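Side-chain contacts in TarM (Staphylococcus aureus subsp. aureus 21178, PDB 4X7R), which belongs to the group 1 glycosyltransferases of the GT-B clan, with two Rossmann-like parallel sheets and a separate long antiparallel sheet: residues E10-V13 against N14-G17; M22-R25 against S26-Y30; G45-D48 against E49-A53; E472-I475 against E476-T480. The protein carries 1 engineered substitution. One frame throughout, in Å; residues are numbered along the deposited sequence.

Interaction 1: residues E10-V13 against N14-G17. With SGN (2-deoxy-6-O-sulfo-2-(sulfoamino)-alpha-D-glucopyranose), chain C; UDP (uridine-5'-diphosphate), chain E; 3YW ((2S)-2,3-dihydroxypropyl 2-acetamido-2-deoxy-alpha-D-glucopyranoside), chain F.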
loop_
_atom_site.group_PDB
_atom_site.type_symbol
_atom_site.label_atom_id
_atom_site.label_comp_id
_atom_site.label_asym_id
_atom_site.label_seq_id
_atom_site.Cartn_x
_atom_site.Cartn_y
_atom_site.Cartn_z
ATOM N N GLU A 10 1.500 4.098 -5.237
ATOM C CA GLU A 10 0.523 3.369 -6.054
ATOM C C GLU A 10 -0.692 2.985 -5.247
ATOM O O GLU A 10 -0.682 3.066 -4.009
ATOM C CB GLU A 10 1.154 2.046 -6.546
ATOM C CG GLU A 10 1.338 0.985 -5.454
ATOM C CD GLU A 10 1.764 -0.395 -5.918
ATOM O OE1 GLU A 10 1.142 -0.953 -6.850
ATOM O OE2 GLU A 10 2.681 -0.952 -5.282
ATOM N N LEU A 11 -1.724 2.508 -5.957
ATOM C CA LEU A 11 -2.941 1.917 -5.405
ATOM C C LEU A 11 -3.029 0.519 -5.982
ATOM O O LEU A 11 -2.717 0.312 -7.151
ATOM C CB LEU A 11 -4.216 2.700 -5.775
ATOM C CG LEU A 11 -4.448 4.062 -5.111
ATOM C CD1 LEU A 11 -5.769 4.637 -5.558
ATOM C CD2 LEU A 11 -4.384 3.974 -3.567
ATOM N N ASP A 12 -3.414 -0.440 -5.157
ATOM C CA ASP A 12 -3.612 -1.826 -5.539
ATOM C C ASP A 12 -4.636 -2.492 -4.622
ATOM O O ASP A 12 -4.974 -1.930 -3.576
ATOM C CB ASP A 12 -2.285 -2.623 -5.620
ATOM C CG ASP A 12 -2.302 -3.629 -6.768
ATOM O OD1 ASP A 12 -3.400 -3.920 -7.289
ATOM O OD2 ASP A 12 -1.220 -4.103 -7.156
ATOM N N VAL A 13 -5.119 -3.682 -5.015
ATOM C CA VAL A 13 -6.167 -4.461 -4.337
ATOM C C VAL A 13 -5.796 -5.234 -3.065
ATOM O O VAL A 13 -6.709 -5.637 -2.329
ATOM C CB VAL A 13 -6.978 -5.350 -5.314
ATOM C CG1 VAL A 13 -7.708 -4.504 -6.347
ATOM C CG2 VAL A 13 -6.086 -6.397 -5.981
ATOM N N ASN A 14 -4.533 -5.554 -2.822
ATOM C CA ASN A 14 -4.370 -6.326 -1.574
ATOM C C ASN A 14 -3.442 -5.616 -0.588
ATOM O O ASN A 14 -2.474 -6.202 -0.110
ATOM C CB ASN A 14 -3.993 -7.809 -1.855
ATOM C CG ASN A 14 -5.113 -8.778 -2.274
ATOM O OD1 ASN A 14 -4.871 -9.988 -2.417
ATOM N ND2 ASN A 14 -6.357 -8.318 -2.480
ATOM N N LYS A 15 -3.735 -4.326 -0.313
ATOM C CA LYS A 15 -2.903 -3.467 0.539
ATOM C C LYS A 15 -3.344 -3.364 2.013
ATOM O O LYS A 15 -4.398 -3.872 2.398
ATOM C CB LYS A 15 -2.716 -2.068 -0.105
ATOM C CG LYS A 15 -2.038 -2.072 -1.483
ATOM C CD LYS A 15 -0.526 -2.211 -1.382
ATOM C CE LYS A 15 0.127 -2.600 -2.683
ATOM N NZ LYS A 15 -0.160 -4.019 -3.043
ATOM N N GLY A 16 -2.505 -2.704 2.810
ATOM C CA GLY A 16 -2.681 -2.496 4.237
ATOM C C GLY A 16 -3.238 -1.145 4.635
ATOM O O GLY A 16 -4.007 -0.521 3.892
ATOM N N GLY A 17 -2.844 -0.707 5.829
ATOM C CA GLY A 17 -3.391 0.467 6.496
ATOM C C GLY A 17 -3.197 1.814 5.869
ATOM O O GLY A 17 -4.069 2.662 6.024
HETATM C C1 SGN C . 5.441 -0.078 1.762
HETATM C C2 SGN C . 5.438 -1.492 2.410
HETATM C C3 SGN C . 4.383 -2.432 1.751
HETATM C C4 SGN C . 3.007 -1.749 1.605
HETATM C C5 SGN C . 3.141 -0.329 1.001
HETATM C C6 SGN C . 1.792 0.380 0.930
HETATM N N2 SGN C . 6.785 -2.082 2.343
HETATM O O3 SGN C . 4.213 -3.627 2.539
HETATM O O4 SGN C . 2.131 -2.547 0.783
HETATM O O5 SGN C . 4.094 0.490 1.769
HETATM O O6 SGN C . 1.257 0.453 2.250
HETATM S S1 SGN C . 7.579 -2.025 3.882
HETATM O O1S SGN C . 6.827 -2.913 4.877
HETATM O O2S SGN C . 7.627 -0.580 4.415
HETATM O O3S SGN C . 9.008 -2.543 3.668
HETATM S S2 SGN C . -0.097 -0.161 2.576
HETATM O O4S SGN C . -0.235 -0.130 4.106
HETATM O O5S SGN C . -0.226 -1.599 2.083
HETATM O O6S SGN C . -1.144 0.720 1.896
HETATM N N1 UDP E . -6.376 -5.584 5.694
HETATM C C2 UDP E . -7.429 -6.155 5.002
HETATM N N3 UDP E . -7.292 -7.498 4.739
HETATM C C4 UDP E . -6.226 -8.306 5.066
HETATM C C5 UDP E . -5.144 -7.635 5.739
HETATM C C6 UDP E . -5.249 -6.324 6.028
HETATM O O2 UDP E . -8.414 -5.524 4.646
HETATM O O4 UDP E . -6.274 -9.520 4.793
HETATM C "C1'" UDP E . -6.571 -4.190 6.167
HETATM C "C2'" UDP E . -7.150 -4.085 7.575
HETATM O "O2'" UDP E . -8.566 -4.156 7.549
HETATM C "C3'" UDP E . -6.660 -2.700 8.001
HETATM C "C4'" UDP E . -5.311 -2.582 7.297
HETATM O "O4'" UDP E . -5.320 -3.538 6.211
HETATM O "O3'" UDP E . -7.527 -1.603 7.709
HETATM C "C5'" UDP E . -4.114 -2.813 8.183
HETATM O "O5'" UDP E . -3.977 -1.635 9.008
HETATM P PA UDP E . -2.918 -1.448 10.199
HETATM O O1A UDP E . -2.875 -0.018 10.579
HETATM O O2A UDP E . -3.355 -2.323 11.384
HETATM O O3A UDP E . -1.519 -1.920 9.686
HETATM P PB UDP E . -0.650 -1.555 8.387
HETATM O O1B UDP E . -0.833 -0.100 8.045
HETATM O O2B UDP E . -1.083 -2.418 7.197
HETATM O O3B UDP E . 0.815 -1.789 8.700
HETATM O O3A 3YW F . 5.066 2.073 5.300
HETATM C C4A 3YW F . 1.475 2.063 6.373
HETATM C C5A 3YW F . 2.900 1.590 6.221
HETATM O O5 3YW F . -0.367 3.379 8.456
HETATM C C6A 3YW F . 3.760 2.595 5.495
HETATM C C5 3YW F . -1.561 2.995 9.151
HETATM C C6 3YW F . -2.620 4.003 8.772
HETATM C C4 3YW F . -1.252 2.924 10.644
HETATM O O6 3YW F . -2.243 5.327 9.121
HETATM C C3 3YW F . -0.266 1.783 10.875
HETATM O O4 3YW F . -2.443 2.660 11.379
HETATM O O3 3YW F . 0.095 1.669 12.251
HETATM O O7 3YW F . 3.461 1.380 11.135
HETATM C C7 3YW F . 2.865 0.471 10.566
HETATM C C8 3YW F . 3.395 -0.931 10.537
HETATM N N2 3YW F . 1.701 0.668 9.944
HETATM C C2 3YW F . 0.975 1.927 9.994
HETATM C C1 3YW F . 0.726 2.474 8.576
HETATM O O1 3YW F . 0.818 1.546 7.533
HETATM O O2 3YW F . 2.902 0.351 5.513
HETATM O O HOH W 1 -6.022 -2.617 -1.090
#

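Interaction 2: residues M22-R25 against S26-Y30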
loop_
_atom_site.group_PDB
_atom_site.type_symbol
_atom_site.label_atom_id
_atom_site.label_comp_id
_atom_site.label_asym_id
_atom_site.label_seq_id
_atom_site.Cartn_x
_atom_site.Cartn_y
_atom_site.Cartn_z
ATOM N N MET A 22 -6.171 6.365 3.575
ATOM C CA MET A 22 -6.356 7.360 2.528
ATOM C C MET A 22 -7.769 7.267 1.955
ATOM O O MET A 22 -8.408 8.295 1.753
ATOM C CB MET A 22 -5.321 7.170 1.404
ATOM C CG MET A 22 -3.903 7.424 1.845
ATOM S SD MET A 22 -2.730 7.173 0.482
ATOM C CE MET A 22 -3.067 8.661 -0.483
ATOM N N PHE A 23 -8.261 6.034 1.711
ATOM C CA PHE A 23 -9.609 5.775 1.184
ATOM C C PHE A 23 -10.706 6.279 2.138
ATOM O O PHE A 23 -11.718 6.850 1.691
ATOM C CB PHE A 23 -9.809 4.264 0.934
ATOM C CG PHE A 23 -9.012 3.624 -0.184
ATOM C CD1 PHE A 23 -8.722 4.329 -1.350
ATOM C CD2 PHE A 23 -8.590 2.298 -0.091
ATOM C CE1 PHE A 23 -7.996 3.733 -2.387
ATOM C CE2 PHE A 23 -7.870 1.703 -1.131
ATOM C CZ PHE A 23 -7.582 2.424 -2.274
ATOM N N ASN A 24 -10.522 6.032 3.454
ATOM C CA ASN A 24 -11.486 6.463 4.451
ATOM C C ASN A 24 -11.405 7.975 4.636
ATOM O O ASN A 24 -12.447 8.610 4.773
ATOM C CB ASN A 24 -11.307 5.721 5.790
ATOM C CG ASN A 24 -12.498 5.924 6.693
ATOM O OD1 ASN A 24 -13.638 5.821 6.253
ATOM N ND2 ASN A 24 -12.270 6.221 7.965
ATOM N N ARG A 25 -10.186 8.553 4.589
ATOM C CA ARG A 25 -9.992 10.008 4.680
ATOM C C ARG A 25 -10.670 10.696 3.507
ATOM O O ARG A 25 -11.255 11.757 3.677
ATOM C CB ARG A 25 -8.494 10.369 4.692
ATOM C CG ARG A 25 -8.247 11.787 5.243
ATOM C CD ARG A 25 -6.849 12.315 5.035
ATOM N NE ARG A 25 -5.833 11.409 5.580
ATOM C CZ ARG A 25 -4.703 11.106 4.957
ATOM N NH1 ARG A 25 -4.442 11.615 3.763
ATOM N NH2 ARG A 25 -3.836 10.270 5.511
ATOM N N SER A 26 -10.571 10.101 2.299
ATOM C CA SER A 26 -11.200 10.677 1.104
ATOM C C SER A 26 -12.702 10.707 1.293
ATOM O O SER A 26 -13.340 11.740 1.046
ATOM C CB SER A 26 -10.838 9.871 -0.138
ATOM O OG SER A 26 -11.531 10.445 -1.223
ATOM N N LYS A 27 -13.276 9.594 1.774
ATOM C CA LYS A 27 -14.725 9.513 2.041
ATOM C C LYS A 27 -15.161 10.618 3.026
ATOM O O LYS A 27 -16.152 11.292 2.782
ATOM C CB LYS A 27 -15.113 8.126 2.587
ATOM C CG LYS A 27 -16.612 8.029 2.895
ATOM C CD LYS A 27 -16.952 6.992 3.912
ATOM C CE LYS A 27 -17.357 7.605 5.227
ATOM N NZ LYS A 27 -16.759 6.859 6.376
ATOM N N GLU A 28 -14.385 10.830 4.100
ATOM C CA GLU A 28 -14.709 11.854 5.112
ATOM C C GLU A 28 -14.623 13.281 4.574
ATOM O O GLU A 28 -15.518 14.066 4.855
ATOM C CB GLU A 28 -13.894 11.654 6.399
ATOM C CG GLU A 28 -14.265 10.381 7.150
ATOM C CD GLU A 28 -15.713 10.219 7.599
ATOM O OE1 GLU A 28 -16.468 11.220 7.613
ATOM O OE2 GLU A 28 -16.089 9.078 7.953
ATOM N N PHE A 29 -13.570 13.607 3.767
ATOM C CA PHE A 29 -13.468 14.946 3.181
ATOM C C PHE A 29 -14.606 15.230 2.170
ATOM O O PHE A 29 -15.185 16.320 2.189
ATOM C CB PHE A 29 -12.064 15.217 2.604
ATOM C CG PHE A 29 -10.955 15.387 3.631
ATOM C CD1 PHE A 29 -11.161 16.139 4.790
ATOM C CD2 PHE A 29 -9.671 14.897 3.381
ATOM C CE1 PHE A 29 -10.124 16.329 5.714
ATOM C CE2 PHE A 29 -8.625 15.152 4.267
ATOM C CZ PHE A 29 -8.866 15.821 5.451
ATOM N N TYR A 30 -14.964 14.235 1.336
ATOM C CA TYR A 30 -16.066 14.357 0.385
ATOM C C TYR A 30 -17.392 14.595 1.115
ATOM O O TYR A 30 -18.188 15.419 0.666
ATOM C CB TYR A 30 -16.154 13.115 -0.519
ATOM C CG TYR A 30 -15.433 13.280 -1.839
ATOM C CD1 TYR A 30 -15.973 14.063 -2.858
ATOM C CD2 TYR A 30 -14.222 12.642 -2.079
ATOM C CE1 TYR A 30 -15.313 14.214 -4.081
ATOM C CE2 TYR A 30 -13.552 12.785 -3.300
ATOM C CZ TYR A 30 -14.107 13.567 -4.299
ATOM O OH TYR A 30 -13.443 13.738 -5.486
HETATM O O HOH W 2 -14.474 7.383 9.181
#

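Interaction 3: residues G45-D48 against E49-A53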
loop_
_atom_site.group_PDB
_atom_site.type_symbol
_atom_site.label_atom_id
_atom_site.label_comp_id
_atom_site.label_asym_id
_atom_site.label_seq_id
_atom_site.Cartn_x
_atom_site.Cartn_y
_atom_site.Cartn_z
ATOM N N GLY A 45 -0.118 -1.213 -16.529
ATOM C CA GLY A 45 -0.757 -1.372 -17.821
ATOM C C GLY A 45 -2.272 -1.493 -17.681
ATOM O O GLY A 45 -2.995 -1.162 -18.619
ATOM N N ASN A 46 -2.784 -1.938 -16.495
ATOM C CA ASN A 46 -4.214 -2.166 -16.214
ATOM C C ASN A 46 -4.769 -1.375 -14.987
ATOM O O ASN A 46 -5.504 -1.946 -14.172
ATOM C CB ASN A 46 -4.439 -3.676 -16.005
ATOM C CG ASN A 46 -3.841 -4.250 -14.720
ATOM O OD1 ASN A 46 -2.924 -3.691 -14.103
ATOM N ND2 ASN A 46 -4.393 -5.358 -14.255
ATOM N N TYR A 47 -4.459 -0.076 -14.872
ATOM C CA TYR A 47 -4.942 0.723 -13.742
ATOM C C TYR A 47 -6.466 0.836 -13.632
ATOM O O TYR A 47 -7.016 0.791 -12.521
ATOM C CB TYR A 47 -4.294 2.108 -13.682
ATOM C CG TYR A 47 -3.467 2.308 -12.437
ATOM C CD1 TYR A 47 -3.972 1.980 -11.178
ATOM C CD2 TYR A 47 -2.188 2.851 -12.508
ATOM C CE1 TYR A 47 -3.201 2.139 -10.028
ATOM C CE2 TYR A 47 -1.421 3.043 -11.361
ATOM C CZ TYR A 47 -1.940 2.695 -10.124
ATOM O OH TYR A 47 -1.175 2.835 -8.996
ATOM N N ASP A 48 -7.144 0.946 -14.789
ATOM C CA ASP A 48 -8.601 1.026 -14.906
ATOM C C ASP A 48 -9.266 -0.171 -14.209
ATOM O O ASP A 48 -10.224 0.018 -13.462
ATOM C CB ASP A 48 -8.990 1.144 -16.406
ATOM C CG ASP A 48 -10.474 1.191 -16.735
ATOM O OD1 ASP A 48 -11.244 1.817 -15.955
ATOM O OD2 ASP A 48 -10.863 0.644 -17.802
ATOM N N GLU A 49 -8.707 -1.378 -14.375
ATOM C CA GLU A 49 -9.218 -2.594 -13.727
ATOM C C GLU A 49 -8.982 -2.623 -12.211
ATOM O O GLU A 49 -9.791 -3.221 -11.487
ATOM C CB GLU A 49 -8.659 -3.866 -14.392
ATOM C CG GLU A 49 -9.165 -4.139 -15.809
ATOM C CD GLU A 49 -10.603 -3.765 -16.154
ATOM O OE1 GLU A 49 -10.785 -2.728 -16.832
ATOM O OE2 GLU A 49 -11.539 -4.509 -15.777
ATOM N N ILE A 50 -7.867 -2.016 -11.729
ATOM C CA ILE A 50 -7.530 -1.963 -10.294
ATOM C C ILE A 50 -8.572 -1.071 -9.590
ATOM O O ILE A 50 -9.164 -1.485 -8.588
ATOM C CB ILE A 50 -6.071 -1.463 -10.043
ATOM C CG1 ILE A 50 -4.966 -2.310 -10.772
ATOM C CG2 ILE A 50 -5.776 -1.254 -8.548
ATOM C CD1 ILE A 50 -4.807 -3.789 -10.360
ATOM N N ILE A 51 -8.802 0.135 -10.141
ATOM C CA ILE A 51 -9.754 1.108 -9.616
ATOM C C ILE A 51 -11.189 0.547 -9.500
ATOM O O ILE A 51 -11.787 0.616 -8.407
ATOM C CB ILE A 51 -9.649 2.470 -10.355
ATOM C CG1 ILE A 51 -8.216 3.090 -10.243
ATOM C CG2 ILE A 51 -10.733 3.455 -9.894
ATOM C CD1 ILE A 51 -7.568 3.140 -8.739
ATOM N N LYS A 52 -11.700 -0.078 -10.595
ATOM C CA LYS A 52 -13.021 -0.698 -10.632
ATOM C C LYS A 52 -13.146 -1.741 -9.531
ATOM O O LYS A 52 -14.157 -1.751 -8.832
ATOM C CB LYS A 52 -13.298 -1.369 -11.997
ATOM C CG LYS A 52 -13.491 -0.427 -13.171
ATOM C CD LYS A 52 -13.858 -1.223 -14.422
ATOM C CE LYS A 52 -13.631 -0.484 -15.721
ATOM N NZ LYS A 52 -14.582 0.646 -15.910
ATOM N N ALA A 53 -12.105 -2.601 -9.355
ATOM C CA ALA A 53 -12.092 -3.653 -8.335
ATOM C C ALA A 53 -12.147 -3.072 -6.916
ATOM O O ALA A 53 -12.937 -3.552 -6.110
ATOM C CB ALA A 53 -10.860 -4.528 -8.499
#

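Interaction 4: residues E472-I475 against E476-T480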
loop_
_atom_site.group_PDB
_atom_site.type_symbol
_atom_site.label_atom_id
_atom_site.label_comp_id
_atom_site.label_asym_id
_atom_site.label_seq_id
_atom_site.Cartn_x
_atom_site.Cartn_y
_atom_site.Cartn_z
ATOM N N GLU A 472 -17.245 1.304 22.663
ATOM C CA GLU A 472 -17.594 2.497 23.419
ATOM C C GLU A 472 -16.399 3.456 23.515
ATOM O O GLU A 472 -16.576 4.659 23.325
ATOM C CB GLU A 472 -17.995 2.074 24.827
ATOM C CG GLU A 472 -19.359 2.545 25.268
ATOM C CD GLU A 472 -19.807 1.920 26.577
ATOM O OE1 GLU A 472 -19.132 2.128 27.614
ATOM O OE2 GLU A 472 -20.841 1.215 26.561
ATOM N N ASN A 473 -15.182 2.919 23.804
ATOM C CA ASN A 473 -13.954 3.708 23.920
ATOM C C ASN A 473 -13.540 4.304 22.591
ATOM O O ASN A 473 -13.083 5.441 22.566
ATOM C CB ASN A 473 -12.800 2.888 24.520
ATOM C CG ASN A 473 -11.684 3.763 25.070
ATOM O OD1 ASN A 473 -11.913 4.749 25.777
ATOM N ND2 ASN A 473 -10.453 3.432 24.774
ATOM N N ILE A 474 -13.720 3.559 21.480
ATOM C CA ILE A 474 -13.370 4.059 20.134
ATOM C C ILE A 474 -14.312 5.186 19.723
ATOM O O ILE A 474 -13.859 6.237 19.259
ATOM C CB ILE A 474 -13.250 2.933 19.047
ATOM C CG1 ILE A 474 -12.216 1.832 19.442
ATOM C CG2 ILE A 474 -12.962 3.507 17.650
ATOM C CD1 ILE A 474 -10.792 2.305 19.863
ATOM N N ILE A 475 -15.629 4.969 19.911
ATOM C CA ILE A 475 -16.672 5.951 19.582
ATOM C C ILE A 475 -16.365 7.254 20.327
ATOM O O ILE A 475 -16.287 8.304 19.708
ATOM C CB ILE A 475 -18.089 5.378 19.898
ATOM C CG1 ILE A 475 -18.490 4.337 18.834
ATOM C CG2 ILE A 475 -19.143 6.491 20.015
ATOM C CD1 ILE A 475 -19.723 3.484 19.195
ATOM N N GLU A 476 -16.096 7.159 21.624
ATOM C CA GLU A 476 -15.820 8.327 22.430
ATOM C C GLU A 476 -14.558 9.113 22.066
ATOM O O GLU A 476 -14.604 10.343 22.010
ATOM C CB GLU A 476 -15.802 7.941 23.892
ATOM C CG GLU A 476 -15.778 9.145 24.787
ATOM C CD GLU A 476 -15.597 8.795 26.250
ATOM O OE1 GLU A 476 -16.088 7.722 26.675
ATOM O OE2 GLU A 476 -14.967 9.604 26.971
ATOM N N LYS A 477 -13.451 8.422 21.810
ATOM C CA LYS A 477 -12.190 9.100 21.603
ATOM C C LYS A 477 -11.769 9.394 20.175
ATOM O O LYS A 477 -10.817 10.159 19.987
ATOM C CB LYS A 477 -11.085 8.394 22.410
ATOM C CG LYS A 477 -11.382 8.379 23.925
ATOM C CD LYS A 477 -10.287 7.654 24.701
ATOM C CE LYS A 477 -10.333 7.897 26.195
ATOM N NZ LYS A 477 -11.568 7.348 26.811
ATOM N N TYR A 478 -12.472 8.832 19.167
ATOM C CA TYR A 478 -12.105 9.034 17.767
ATOM C C TYR A 478 -13.258 9.572 16.899
ATOM O O TYR A 478 -13.490 9.089 15.778
ATOM C CB TYR A 478 -11.522 7.732 17.191
ATOM C CG TYR A 478 -10.288 7.279 17.918
ATOM C CD1 TYR A 478 -9.040 7.804 17.598
ATOM C CD2 TYR A 478 -10.377 6.440 19.027
ATOM C CE1 TYR A 478 -7.903 7.468 18.329
ATOM C CE2 TYR A 478 -9.237 6.063 19.739
ATOM C CZ TYR A 478 -8.000 6.554 19.360
ATOM O OH TYR A 478 -6.886 6.221 20.074
ATOM N N SER A 479 -13.964 10.599 17.398
ATOM C CA SER A 479 -15.084 11.161 16.641
ATOM C C SER A 479 -14.606 11.767 15.321
ATOM O O SER A 479 -13.563 12.409 15.274
ATOM C CB SER A 479 -15.857 12.180 17.473
ATOM O OG SER A 479 -15.197 13.431 17.507
ATOM N N THR A 480 -15.367 11.535 14.259
ATOM C CA THR A 480 -15.113 12.047 12.909
ATOM C C THR A 480 -15.076 13.578 12.960
ATOM O O THR A 480 -14.238 14.195 12.290
ATOM C CB THR A 480 -16.235 11.553 11.995
ATOM O OG1 THR A 480 -16.094 10.136 11.898
ATOM C CG2 THR A 480 -16.179 12.158 10.619
#

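Interaction 1: residues E10-V13 against N14-G17
Asn14 curls its amide back onto the carbonyl of Val13: ND2 lies 2.7 Å from Val13 O in a nearly straight hydrogen bond. The oxygen lies in the plane of the Asn14 amide, yet ND2 comes from above the carbonyl plane, 61° out of it. One residue earlier, Asp12 OD1 accepts Val13 N at 2.9 Å, so side chains from either neighbour grip the N and the O of Val13. Lys15 doubles back over the same turn. Bends at chi2 (-80°) and chi4 (-72°) carry its amine to Asp12, where NZ rests 3.6 Å from CB. The opposite charges stop short of a salt bridge, with Lys15 NZ 4.2 Å from Asp12 OD2. Glu10 crosses the end of the lysine at about a right angle, while its OE1 is paired with Lys44. A water joins Asp12 O to Lys15 N. Beyond, the backbone serves ligands: Gly16 N gives a hydrogen bond of 2.6 Å to SGN O5S, a sulfate oxygen, and Gly17 N one of 2.8 Å to UDP O2B. This glycine-rich loop follows strand 3-7 and runs into helix 17-31, with Leu11 packed among that helix, strand 36-40 and helix 47-56.

Interaction 2: residues M22-R25 against S26-Y30
With CG opposite its backbone N (chi1 -161°) and chi2 extended (-168°), Arg25 lays CG and CD beside the ring of Phe29, the two side chains side by side and pointing the same way, one turn apart on helix 17-31, the connecting helix of the beta-alpha-beta unit formed with strands 3-7 and 36-40. The methylenes do the touching: Arg25 CD is 3.4 Å from Phe29 CE2 and approaches the ring obliquely. Beyond CD a bend at chi3 sets the course of the guanidinium, its plane turned 56° from the ring and its NH2 in a salt bridge with Asp226. Trp487 of helix 480-492 meets Phe29 edge-to-face. The helical bond from Phe29 N to Arg25 O, 3.0 Å long, ties the backbones of the pair. On the buried side, Ser26 OG finds partners in Ala36 O and Thr64 OG1. A partly exposed polar group forms on another side. Asn24 and Lys27 lie alongside one another, and the bond from Lys27 NZ to Asn24 OD1 is weak at 3.3 Å. The amine is held more closely by Glu28 OE2, in a 2.8 Å salt bridge, NZ coming from above the carboxylate plane. The same Glu28 OE2 accepts a water at 2.6 Å, and that water in turn accepts Asn24 ND2 at 2.8 Å.

Interaction 3: residues G45-D48 against E49-A53
Asp48 and Lys52, one turn apart at the start of helix 47-56, form a salt bridge that is loose at 3.5 Å between OD1 and NZ. Asp48 CG stands anti to its backbone N (chi1 178°), and the Lys52 chain, extended to CE, bends at chi4 (-69°), which turns NZ to the carboxylate. The lysine lies across the carboxylate rather than end-on, for its CE is closer to Asp48 OD1, at 3.3 Å. Its CG rests against the Asp48 carbonyl, whose O accepts Lys52 N at 3.2 Å. On the inner side, Tyr47 offers CD1 to both isoleucines, 4.2 Å from Ile50 CB and 4.5 Å from Ile51 CG1, the aliphatic carbons approaching the ring obliquely. Behind them the Tyr47 carbonyl takes Ile51 N in a straight bond of 3.0 Å. Further out, Tyr47 OH is held by Asp42 OD1 and Leu11 N, which fixes the far end of the ring. Asn46 occupies the N-cap position, where its backbone O accepts weak bonds from Glu49 N and Ile50 N. The carboxylates of Asp48 and Glu49 stand almost perpendicular, OD2 and OE1 3.5 Å apart. Two acids in the first helical turn are probably favoured by the positive end of the helix dipole, which, together with Lys52, may ease their mutual repulsion.

Interaction 4: residues E472-I475 against E476-T480
Tyr478 lays one edge of its ring along Ile474, four residues back, with Ile474 CA and O lying at that edge near the ring plane. Ring atom CE2 is 4.1 Å from the tip of the isoleucine, CD1, and CD2 is 3.5 Å from Ile474 O. That carbonyl also accepts Tyr478 N at 2.9 Å, so backbone and ring close on the same residue. Both side chains are buried: Ile474 faces Ile410, Met413 and Ile414 of helix 407-414, while Tyr478 is packed by Phe431, Val306 and Gln405. On another flank Lys477 reaches across Asn473. Its chain runs out straight as far as CE and then turns at chi4 (65°), bringing NZ to within 2.8 Å of Asn473 OD1. The bond lies in the carbonyl plane of the amide, at a C=O...N angle of 157°, and the methylene CD fills in beside it, 3.5 Å from OD1. A weak bond from Asn473 ND2 to Phe431 O may help to set the rotation of that amide. Tyr478 is where the chain leaves helical geometry, and Ser479 then takes the N-cap position of the next helix, its OG bonded to Ser482 OG. The arrangement is one helix end followed at once by the N-terminal end of the next, consistent with the break before the last helix of GT-B proteins, which typically crosses back to the N-terminal domain.

Each of the four contacts is local, closing a single turn; they follow in series along the chain and none nests or crosses. Interaction 1 shapes the loop after strand 3-7, and interaction 2 continues into helix 17-31, the two meeting where Leu11 packs on Phe23. After strand 36-40 the chain enters interaction 3, at the start of helix 47-56; it returns to interaction 1 as Tyr47 OH approaches Leu11 N and Ile50 packs against the loop. Interaction 4 comes far later, at the junction of helices 460-477 and 480-492. Thr480 there touches Glu28 of interaction 2, joining the C-terminal end of the chain to the first Rossmann-like domain.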